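Local coordinates for protein benzoylformate decarboxylase (Mycobacterium smegmatis, PDB 4Q9D) that belongs to the thiamine pyrophosphate-dependent enzymes and is a tetramer of three-domain subunits that carries a magnesium ion in its C-terminal cofactor-binding domain, at residues I489-V503 with T515-P528. Sequence-based numbering, arbitrary orientation.
Sequences ISSIAAGFGCRTATV and TALQADGPTVLVVP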
loop_
_atom_site.group_PDB
_atom_site.type_symbol
_atom_site.label_atom_id
_atom_site.label_comp_id
_atom_site.label_asym_id
_atom_site.label_seq_id
_atom_site.Cartn_x
_atom_site.Cartn_y
_atom_site.Cartn_z
ATOM N N ILE B 489 5.007 -37.033 19.775
ATOM C CA ILE B 489 3.798 -36.269 19.551
ATOM C C ILE B 489 2.672 -36.642 20.545
ATOM O O ILE B 489 1.843 -35.804 20.884
ATOM C CB ILE B 489 3.359 -36.368 18.076
ATOM C CG1 ILE B 489 4.402 -35.669 17.190
ATOM C CG2 ILE B 489 1.943 -35.771 17.900
ATOM C CD1 ILE B 489 4.146 -35.777 15.718
ATOM N N SER B 490 2.659 -37.886 21.025
ATOM C CA SER B 490 1.701 -38.300 22.075
ATOM C C SER B 490 1.862 -37.533 23.380
ATOM O O SER B 490 0.876 -37.073 23.949
ATOM C CB SER B 490 1.800 -39.793 22.385
ATOM O OG SER B 490 0.904 -40.487 21.558
ATOM N N SER B 491 3.097 -37.376 23.845
ATOM C CA SER B 491 3.331 -36.575 25.047
ATOM C C SER B 491 2.831 -35.152 24.891
ATOM O O SER B 491 2.207 -34.598 25.811
ATOM C CB SER B 491 4.808 -36.568 25.416
ATOM O OG SER B 491 5.175 -37.900 25.693
ATOM N N ILE B 492 3.101 -34.556 23.731
ATOM C CA ILE B 492 2.651 -33.183 23.484
ATOM C C ILE B 492 1.133 -33.142 23.527
ATOM O O ILE B 492 0.545 -32.280 24.192
ATOM C CB ILE B 492 3.204 -32.628 22.137
ATOM C CG1 ILE B 492 4.727 -32.678 22.129
ATOM C CG2 ILE B 492 2.728 -31.189 21.873
ATOM C CD1 ILE B 492 5.370 -32.446 20.709
ATOM N N ALA B 493 0.493 -34.098 22.861
ATOM C CA ALA B 493 -0.978 -34.122 22.777
ATOM C C ALA B 493 -1.613 -34.267 24.160
ATOM O O ALA B 493 -2.576 -33.588 24.501
ATOM C CB ALA B 493 -1.432 -35.275 21.873
ATOM N N ALA B 494 -1.045 -35.165 24.953
ATOM C CA ALA B 494 -1.501 -35.423 26.294
ATOM C C ALA B 494 -1.264 -34.160 27.103
ATOM O O ALA B 494 -2.101 -33.765 27.896
ATOM C CB ALA B 494 -0.714 -36.625 26.903
ATOM N N GLY B 495 -0.128 -33.512 26.876
ATOM C CA GLY B 495 0.174 -32.269 27.567
ATOM C C GLY B 495 -0.858 -31.178 27.353
ATOM O O GLY B 495 -1.129 -30.404 28.268
ATOM N N PHE B 496 -1.415 -31.119 26.138
ATOM C CA PHE B 496 -2.493 -30.186 25.778
ATOM C C PHE B 496 -3.894 -30.685 26.141
ATOM O O PHE B 496 -4.890 -30.034 25.800
ATOM C CB PHE B 496 -2.444 -29.844 24.277
ATOM C CG PHE B 496 -1.341 -28.869 23.916
ATOM C CD1 PHE B 496 -1.331 -27.579 24.452
ATOM C CD2 PHE B 496 -0.333 -29.231 23.038
ATOM C CE1 PHE B 496 -0.322 -26.669 24.120
ATOM C CE2 PHE B 496 0.682 -28.324 22.691
ATOM C CZ PHE B 496 0.693 -27.051 23.234
ATOM N N GLY B 497 -3.973 -31.831 26.816
ATOM C CA GLY B 497 -5.248 -32.331 27.314
ATOM C C GLY B 497 -5.998 -33.320 26.431
ATOM O O GLY B 497 -7.125 -33.708 26.752
ATOM N N CYS B 498 -5.399 -33.734 25.318
ATOM C CA CYS B 498 -6.092 -34.657 24.423
ATOM C C CYS B 498 -5.823 -36.096 24.834
ATOM O O CYS B 498 -4.730 -36.390 25.319
ATOM C CB CYS B 498 -5.595 -34.471 22.990
ATOM S SG CYS B 498 -6.204 -32.938 22.258
ATOM N N ARG B 499 -6.804 -36.977 24.626
ATOM C CA ARG B 499 -6.552 -38.422 24.654
ATOM C C ARG B 499 -5.534 -38.721 23.565
ATOM O O ARG B 499 -5.473 -38.023 22.545
ATOM C CB ARG B 499 -7.805 -39.213 24.306
ATOM C CG ARG B 499 -8.948 -39.188 25.294
ATOM C CD ARG B 499 -10.041 -40.132 24.749
ATOM N NE ARG B 499 -9.625 -41.531 24.945
ATOM C CZ ARG B 499 -9.303 -42.429 23.999
ATOM N NH1 ARG B 499 -9.374 -42.168 22.676
ATOM N NH2 ARG B 499 -8.923 -43.637 24.402
ATOM N N THR B 500 -4.762 -39.781 23.736
ATOM C CA THR B 500 -3.737 -40.071 22.751
ATOM C C THR B 500 -3.271 -41.532 22.792
ATOM O O THR B 500 -3.377 -42.181 23.806
ATOM C CB THR B 500 -2.527 -39.114 22.933
ATOM O OG1 THR B 500 -1.661 -39.233 21.801
ATOM C CG2 THR B 500 -1.758 -39.465 24.174
ATOM N N ALA B 501 -2.790 -42.038 21.661
ATOM C CA ALA B 501 -2.052 -43.296 21.635
ATOM C C ALA B 501 -1.059 -43.279 20.481
ATOM O O ALA B 501 -1.229 -42.559 19.489
ATOM C CB ALA B 501 -2.992 -44.517 21.545
ATOM N N THR B 502 0.010 -44.046 20.639
ATOM C CA THR B 502 0.958 -44.263 19.560
ATOM C C THR B 502 0.669 -45.682 19.062
ATOM O O THR B 502 0.808 -46.642 19.812
ATOM C CB THR B 502 2.401 -44.132 20.076
ATOM O OG1 THR B 502 2.609 -42.793 20.554
ATOM C CG2 THR B 502 3.437 -44.489 18.973
ATOM N N VAL B 503 0.233 -45.816 17.816
ATOM C CA VAL B 503 -0.211 -47.112 17.340
ATOM C C VAL B 503 0.973 -47.962 16.841
ATOM O O VAL B 503 1.939 -47.437 16.258
ATOM C CB VAL B 503 -1.344 -46.976 16.301
ATOM C CG1 VAL B 503 -2.402 -45.977 16.805
ATOM C CG2 VAL B 503 -0.814 -46.539 14.992
ATOM N N THR B 515 -12.210 -46.808 19.612
ATOM C CA THR B 515 -12.289 -46.178 20.923
ATOM C C THR B 515 -12.411 -44.647 20.792
ATOM O O THR B 515 -13.189 -44.017 21.515
ATOM C CB THR B 515 -11.060 -46.544 21.751
ATOM O OG1 THR B 515 -11.056 -47.954 21.955
ATOM C CG2 THR B 515 -11.054 -45.843 23.107
ATOM N N ALA B 516 -11.658 -44.049 19.863
ATOM C CA ALA B 516 -11.682 -42.584 19.716
ATOM C C ALA B 516 -13.056 -42.095 19.276
ATOM O O ALA B 516 -13.531 -41.034 19.714
ATOM C CB ALA B 516 -10.608 -42.119 18.730
ATOM N N LEU B 517 -13.690 -42.875 18.408
ATOM C CA LEU B 517 -14.993 -42.516 17.857
ATOM C C LEU B 517 -16.081 -42.503 18.915
ATOM O O LEU B 517 -17.106 -41.855 18.741
ATOM C CB LEU B 517 -15.377 -43.487 16.734
ATOM C CG LEU B 517 -14.595 -43.274 15.440
ATOM C CD1 LEU B 517 -14.845 -44.427 14.444
ATOM C CD2 LEU B 517 -14.955 -41.918 14.822
ATOM N N GLN B 518 -15.856 -43.234 20.004
ATOM C CA GLN B 518 -16.819 -43.334 21.094
ATOM C C GLN B 518 -16.445 -42.452 22.277
ATOM O O GLN B 518 -17.224 -42.327 23.209
ATOM C CB GLN B 518 -16.950 -44.794 21.596
ATOM C CG GLN B 518 -17.577 -45.773 20.596
ATOM C CD GLN B 518 -18.825 -45.218 19.888
ATOM O OE1 GLN B 518 -19.638 -44.500 20.487
ATOM N NE2 GLN B 518 -18.974 -45.552 18.599
ATOM N N ALA B 519 -15.256 -41.859 22.262
ATOM C CA ALA B 519 -14.803 -41.072 23.408
ATOM C C ALA B 519 -15.515 -39.718 23.473
ATOM O O ALA B 519 -16.036 -39.230 22.482
ATOM C CB ALA B 519 -13.275 -40.889 23.379
ATOM N N ASP B 520 -15.558 -39.121 24.649
ATOM C CA ASP B 520 -15.947 -37.716 24.723
ATOM C C ASP B 520 -14.657 -36.896 24.639
ATOM O O ASP B 520 -13.732 -37.073 25.432
ATOM C CB ASP B 520 -16.736 -37.413 25.999
ATOM C CG ASP B 520 -16.269 -38.235 27.177
ATOM O OD1 ASP B 520 -15.085 -38.643 27.189
ATOM O OD2 ASP B 520 -17.086 -38.482 28.091
ATOM N N GLY B 521 -14.567 -36.046 23.632
ATOM C CA GLY B 521 -13.347 -35.291 23.437
ATOM C C GLY B 521 -12.420 -35.869 22.390
ATOM O O GLY B 521 -12.548 -37.022 21.963
ATOM N N PRO B 522 -11.459 -35.055 21.973
ATOM C CA PRO B 522 -10.595 -35.360 20.833
ATOM C C PRO B 522 -9.530 -36.373 21.204
ATOM O O PRO B 522 -9.113 -36.474 22.359
ATOM C CB PRO B 522 -9.914 -34.007 20.558
ATOM C CG PRO B 522 -9.837 -33.380 21.922
ATOM C CD PRO B 522 -11.142 -33.757 22.595
ATOM N N THR B 523 -9.047 -37.086 20.200
ATOM C CA THR B 523 -7.922 -37.995 20.379
ATOM C C THR B 523 -6.902 -37.703 19.291
ATOM O O THR B 523 -7.266 -37.429 18.142
ATOM C CB THR B 523 -8.377 -39.477 20.209
ATOM O OG1 THR B 523 -9.427 -39.762 21.132
ATOM C CG2 THR B 523 -7.215 -40.444 20.420
ATOM N N VAL B 524 -5.634 -37.757 19.670
ATOM C CA VAL B 524 -4.522 -37.689 18.747
ATOM C C VAL B 524 -3.887 -39.091 18.625
ATOM O O VAL B 524 -3.314 -39.619 19.578
ATOM C CB VAL B 524 -3.478 -36.658 19.210
ATOM C CG1 VAL B 524 -2.266 -36.634 18.256
ATOM C CG2 VAL B 524 -4.135 -35.237 19.345
ATOM N N LEU B 525 -4.019 -39.701 17.455
ATOM C CA LEU B 525 -3.436 -41.019 17.218
ATOM C C LEU B 525 -2.194 -40.815 16.365
ATOM O O LEU B 525 -2.267 -40.299 15.250
ATOM C CB LEU B 525 -4.437 -41.954 16.521
ATOM C CG LEU B 525 -5.715 -42.257 17.314
ATOM C CD1 LEU B 525 -6.673 -43.141 16.496
ATOM C CD2 LEU B 525 -5.425 -42.875 18.674
ATOM N N VAL B 526 -1.051 -41.184 16.911
ATOM C CA VAL B 526 0.197 -41.029 16.211
ATOM C C VAL B 526 0.551 -42.372 15.550
ATOM O O VAL B 526 0.712 -43.378 16.235
ATOM C CB VAL B 526 1.301 -40.533 17.176
ATOM C CG1 VAL B 526 2.567 -40.231 16.396
ATOM C CG2 VAL B 526 0.814 -39.251 17.928
ATOM N N VAL B 527 0.643 -42.377 14.218
ATOM C CA VAL B 527 0.850 -43.591 13.456
ATOM C C VAL B 527 2.210 -43.562 12.752
ATOM O O VAL B 527 2.423 -42.805 11.806
ATOM C CB VAL B 527 -0.258 -43.792 12.416
ATOM C CG1 VAL B 527 -0.057 -45.126 11.677
ATOM C CG2 VAL B 527 -1.658 -43.743 13.075
ATOM N N PRO B 528 3.155 -44.393 13.212
ATOM C CA PRO B 528 4.456 -44.360 12.528
ATOM C C PRO B 528 4.324 -44.900 11.111
ATOM O O PRO B 528 3.776 -45.978 10.910
ATOM C CB PRO B 528 5.344 -45.272 13.395
ATOM C CG PRO B 528 4.613 -45.381 14.730
ATOM C CD PRO B 528 3.146 -45.254 14.407
HETATM O O HOH W 1 -9.879 -36.072 24.983
#
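The carbonyl oxygen of V524 is gripped twice from strand 499-502: T500 OG1 donates to V524 O at 2.8 Å, and A501 N reaches V524 O at 3.2 Å. The hydroxyl can do this because it lies anti to T500's own backbone N (chi1 -168°), which sets it beside T500's own carbonyl carbon, facing V524 O. Further along, V526 N to A501 O and V503 N to V526 O, both 2.9 Å, continue the parallel pairing. Where the strands begin, the direct bond from R499 N to P522 O is weak, and a water joins the same two atoms.

On the opposite face, which R499 shares with T523, the arginine chain bends at chi3 (75°), so that NH1 meets T523 OG1 at 2.9 Å, nearly in the guanidinium plane. The methyl of A519 packs on R499 CD, and T515 CG2 lies 3.3 Å from R499 NH2, where the two side chains cross at about a right angle.

On the T500 face, helix 489-495 runs antiparallel to strand 523-528. A493 CB presses on V524, 3.6 Å from V524 CB, while I489 CG2 meets V526 CG2. S490 OG hydrogen-bonds T502 OG1, tying the helix to strand 499-502. A Schellman turn at G497 ends the helix, and C498 SG then rests on P522 CG.

Strand 499-502, helix 506-518 and strand 523-528 form a beta-alpha-beta unit of the parallel sheet in the C-terminal thiamine pyrophosphate-binding domain, with 499-502 outermost within the chain and 523-528 also paired to strand 454-460; helix 434-439 packs against I489 and V524, while F496 and I492 meet a second subunit.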